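Local coordinates for delta toxin (Clostridium perfringens, PDB 2YGT), which is a haemolytic toxin of the aerolysin family that probably forms beta-barrel pores in the membranes of target cells, at residues A[30-35]-A[284-289]. Residues are numbered along the deposited sequence; the frame is centred on the assembly and turned at random.
Sequences RKYSST and EKHTIR. With ZN (zinc ion), chain B.
The rings of Tyr32 and His286 form an offset stack, centroids 3.7 Å apart and planes turned by 5°. His286 CE1 lies 3.2 Å from Tyr32 CE2, displaced toward the rim of the tyrosine ring. Glu284 O lies over the opposite face of the imidazole. His286 NE2 binds a zinc ion at 2.3 Å, and Asp54 OD1 is the second protein ligand. With a neighbour on each face and zinc at NE2, the imidazole is probably held in its rotation. Further along, Ile288 N donates a hydrogen bond of 3.0 Å to Ser34 OG. Ser34 OG stands anti to the backbone nitrogen (chi1 -172°), which carries it across to Ile288. Ile288 CG2 also packs 3.6 Å from Ser34 OG. The contact joins two antiparallel sheets: strands 27-39 and 287-291 run nearly parallel here, at 13°. Strand 27-39 pairs with 45-54, which supplies Asp54, whereas 287-291 pairs with 263-282. A water joins strand 27-39 to the turn before 287-291, donating to Ser33 O and His286 O. His286 and Thr287 face Asp282 in a G1 beta bulge. Asp282 OD1 accepts a hydrogen bond from Glu284 N, and Asp282 OD2 forms a salt bridge with Lys285 NZ.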
ATOM      1  N   ARG A  30      -7.839   3.938 -26.802  1.00 23.62           N
ATOM      2  CA  ARG A  30      -8.847   4.377 -25.845  1.00 25.86           C
ATOM      3  C   ARG A  30      -8.578   3.833 -24.447  1.00 26.37           C
ATOM      4  O   ARG A  30      -8.009   2.754 -24.290  1.00 31.48           O
ATOM      5  CB  ARG A  30     -10.245   3.974 -26.318  1.00 34.18           C
ATOM      6  CG  ARG A  30     -10.553   4.428 -27.735  1.00 40.71           C
ATOM      7  CD  ARG A  30     -12.047   4.524 -27.991  1.00 46.90           C
ATOM      8  NE  ARG A  30     -12.329   5.259 -29.222  1.00 54.69           N
ATOM      9  CZ  ARG A  30     -13.523   5.742 -29.550  1.00 54.64           C
ATOM     10  NH1 ARG A  30     -14.557   5.574 -28.737  1.00 51.46           N
ATOM     11  NH2 ARG A  30     -13.684   6.399 -30.690  1.00 52.98           N
ATOM     12  N   LYS A  31      -8.986   4.592 -23.436  1.00 18.43           N
ATOM     13  CA  LYS A  31      -8.805   4.188 -22.047  1.00 20.73           C
ATOM     14  C   LYS A  31     -10.121   4.264 -21.283  1.00 19.48           C
ATOM     15  O   LYS A  31     -10.755   5.318 -21.229  1.00 20.68           O
ATOM     16  CB  LYS A  31      -7.757   5.066 -21.362  1.00 18.77           C
ATOM     17  CG  LYS A  31      -7.487   4.677 -19.918  1.00 25.78           C
ATOM     18  CD  LYS A  31      -6.575   5.676 -19.227  1.00 28.50           C
ATOM     19  CE  LYS A  31      -7.316   6.955 -18.877  1.00 29.54           C
ATOM     20  NZ  LYS A  31      -6.472   7.875 -18.072  1.00 36.00           N
ATOM     21  N   TYR A  32     -10.526   3.142 -20.697  1.00 19.99           N
ATOM     22  CA  TYR A  32     -11.766   3.077 -19.932  1.00 17.97           C
ATOM     23  C   TYR A  32     -11.468   2.937 -18.446  1.00 17.67           C
ATOM     24  O   TYR A  32     -10.697   2.068 -18.041  1.00 17.50           O
ATOM     25  CB  TYR A  32     -12.629   1.904 -20.407  1.00 19.74           C
ATOM     26  CG  TYR A  32     -12.974   1.962 -21.877  1.00 21.94           C
ATOM     27  CD1 TYR A  32     -14.110   2.629 -22.318  1.00 24.20           C
ATOM     28  CD2 TYR A  32     -12.161   1.355 -22.824  1.00 25.46           C
ATOM     29  CE1 TYR A  32     -14.430   2.688 -23.666  1.00 29.20           C
ATOM     30  CE2 TYR A  32     -12.469   1.407 -24.173  1.00 34.66           C
ATOM     31  CZ  TYR A  32     -13.605   2.075 -24.589  1.00 35.81           C
ATOM     32  OH  TYR A  32     -13.910   2.128 -25.930  1.00 41.98           O
ATOM     33  N   SER A  33     -12.083   3.798 -17.642  1.00 17.67           N
ATOM     34  CA  SER A  33     -11.877   3.783 -16.198  1.00 19.61           C
ATOM     35  C   SER A  33     -12.996   3.072 -15.437  1.00 17.54           C
ATOM     36  O   SER A  33     -14.171   3.169 -15.796  1.00 17.82           O
ATOM     37  CB  SER A  33     -11.709   5.210 -15.667  1.00 28.34           C
ATOM     38  OG  SER A  33     -10.486   5.774 -16.114  1.00 41.70           O
ATOM     39  N   SER A  34     -12.623   2.358 -14.382  1.00 17.34           N
ATOM     40  CA  SER A  34     -13.600   1.710 -13.518  1.00 17.86           C
ATOM     41  C   SER A  34     -13.123   1.757 -12.069  1.00 20.69           C
ATOM     42  O   SER A  34     -11.963   1.465 -11.777  1.00 21.63           O
ATOM     43  CB  SER A  34     -13.836   0.265 -13.967  1.00 17.56           C
ATOM     44  OG  SER A  34     -14.915  -0.318 -13.267  1.00 17.77           O
ATOM     45  N   THR A  35     -14.019   2.141 -11.166  1.00 17.41           N
ATOM     46  CA  THR A  35     -13.680   2.255  -9.752  1.00 17.29           C
ATOM     47  C   THR A  35     -14.642   1.481  -8.859  1.00 17.49           C
ATOM     48  O   THR A  35     -15.861   1.594  -8.992  1.00 27.82           O
ATOM     49  CB  THR A  35     -13.664   3.723  -9.282  1.00 17.39           C
ATOM     50  OG1 THR A  35     -12.610   4.428  -9.944  1.00 49.41           O
ATOM     51  CG2 THR A  35     -13.433   3.795  -7.785  1.00 20.58           C
ATOM     52  N   GLU A 284     -14.308  -6.994 -21.335  1.00 22.74           N
ATOM     53  CA  GLU A 284     -15.178  -6.583 -22.433  1.00 29.35           C
ATOM     54  C   GLU A 284     -15.955  -5.333 -22.055  1.00 27.15           C
ATOM     55  O   GLU A 284     -16.016  -4.371 -22.820  1.00 31.09           O
ATOM     56  CB  GLU A 284     -16.147  -7.700 -22.825  1.00 26.52           C
ATOM     57  CG  GLU A 284     -15.580  -8.720 -23.803  1.00 30.63           C
ATOM     58  CD  GLU A 284     -16.617  -9.746 -24.244  1.00 42.36           C
ATOM     59  OE1 GLU A 284     -17.709  -9.793 -23.638  1.00 41.10           O
ATOM     60  OE2 GLU A 284     -16.338 -10.505 -25.197  1.00 47.35           O
ATOM     61  N   LYS A 285     -16.541  -5.350 -20.863  1.00 22.05           N
ATOM     62  CA  LYS A 285     -17.343  -4.228 -20.392  1.00 25.67           C
ATOM     63  C   LYS A 285     -16.493  -3.163 -19.704  1.00 20.09           C
ATOM     64  O   LYS A 285     -17.004  -2.112 -19.323  1.00 24.32           O
ATOM     65  CB  LYS A 285     -18.433  -4.716 -19.435  1.00 30.95           C
ATOM     66  CG  LYS A 285     -19.383  -5.742 -20.032  1.00 23.14           C
ATOM     67  CD  LYS A 285     -20.398  -6.213 -18.998  1.00 24.15           C
ATOM     68  CE  LYS A 285     -21.248  -7.357 -19.533  1.00 25.03           C
ATOM     69  NZ  LYS A 285     -20.427  -8.565 -19.828  1.00 44.84           N
ATOM     70  N   HIS A 286     -15.200  -3.439 -19.552  1.00 19.83           N
ATOM     71  CA  HIS A 286     -14.289  -2.526 -18.862  1.00 18.72           C
ATOM     72  C   HIS A 286     -14.756  -2.206 -17.443  1.00 18.29           C
ATOM     73  O   HIS A 286     -14.870  -1.040 -17.068  1.00 17.44           O
ATOM     74  CB  HIS A 286     -14.125  -1.218 -19.642  1.00 17.98           C
ATOM     75  CG  HIS A 286     -13.804  -1.412 -21.091  1.00 28.60           C
ATOM     76  ND1 HIS A 286     -14.609  -0.926 -22.099  1.00 23.89           N
ATOM     77  CD2 HIS A 286     -12.771  -2.035 -21.703  1.00 18.74           C
ATOM     78  CE1 HIS A 286     -14.084  -1.239 -23.269  1.00 24.78           C
ATOM     79  NE2 HIS A 286     -12.967  -1.913 -23.056  1.00 27.25           N
ATOM     80  N   THR A 287     -15.030  -3.239 -16.656  1.00 18.93           N
ATOM     81  CA  THR A 287     -15.497  -3.030 -15.294  1.00 18.64           C
ATOM     82  C   THR A 287     -14.683  -3.834 -14.296  1.00 18.77           C
ATOM     83  O   THR A 287     -14.128  -4.884 -14.624  1.00 24.54           O
ATOM     84  CB  THR A 287     -16.990  -3.407 -15.124  1.00 19.37           C
ATOM     85  OG1 THR A 287     -17.156  -4.819 -15.315  1.00 20.51           O
ATOM     86  CG2 THR A 287     -17.866  -2.644 -16.117  1.00 21.32           C
ATOM     87  N   ILE A 288     -14.612  -3.323 -13.075  1.00 18.17           N
ATOM     88  CA  ILE A 288     -14.020  -4.058 -11.971  1.00 18.35           C
ATOM     89  C   ILE A 288     -15.043  -4.103 -10.841  1.00 18.54           C
ATOM     90  O   ILE A 288     -15.530  -3.068 -10.389  1.00 28.36           O
ATOM     91  CB  ILE A 288     -12.670  -3.438 -11.512  1.00 18.09           C
ATOM     92  CG1 ILE A 288     -11.934  -4.399 -10.579  1.00 20.59           C
ATOM     93  CG2 ILE A 288     -12.884  -2.081 -10.853  1.00 16.46           C
ATOM     94  CD1 ILE A 288     -10.475  -4.055 -10.359  1.00 17.16           C
ATOM     95  N   ARG A 289     -15.395  -5.313 -10.416  1.00 19.50           N
ATOM     96  CA  ARG A 289     -16.444  -5.504  -9.419  1.00 19.89           C
ATOM     97  C   ARG A 289     -16.019  -6.489  -8.337  1.00 22.95           C
ATOM     98  O   ARG A 289     -15.443  -7.535  -8.632  1.00 25.63           O
ATOM     99  CB  ARG A 289     -17.724  -6.029 -10.083  1.00 20.82           C
ATOM    100  CG  ARG A 289     -18.387  -5.089 -11.074  1.00 20.46           C
ATOM    101  CD  ARG A 289     -19.628  -5.746 -11.664  1.00 24.61           C
ATOM    102  NE  ARG A 289     -20.340  -4.885 -12.606  1.00 24.93           N
ATOM    103  CZ  ARG A 289     -21.209  -3.944 -12.245  1.00 30.79           C
ATOM    104  NH1 ARG A 289     -21.470  -3.733 -10.960  1.00 20.90           N
ATOM    105  NH2 ARG A 289     -21.815  -3.210 -13.171  1.00 20.71           N
TER
HETATM  106 ZN    ZN B1291     -11.431  -3.315 -24.011  1.00 38.61          ZN
HETATM  107  O   HOH W   1     -15.672   1.406 -17.791  1.00 42.83           O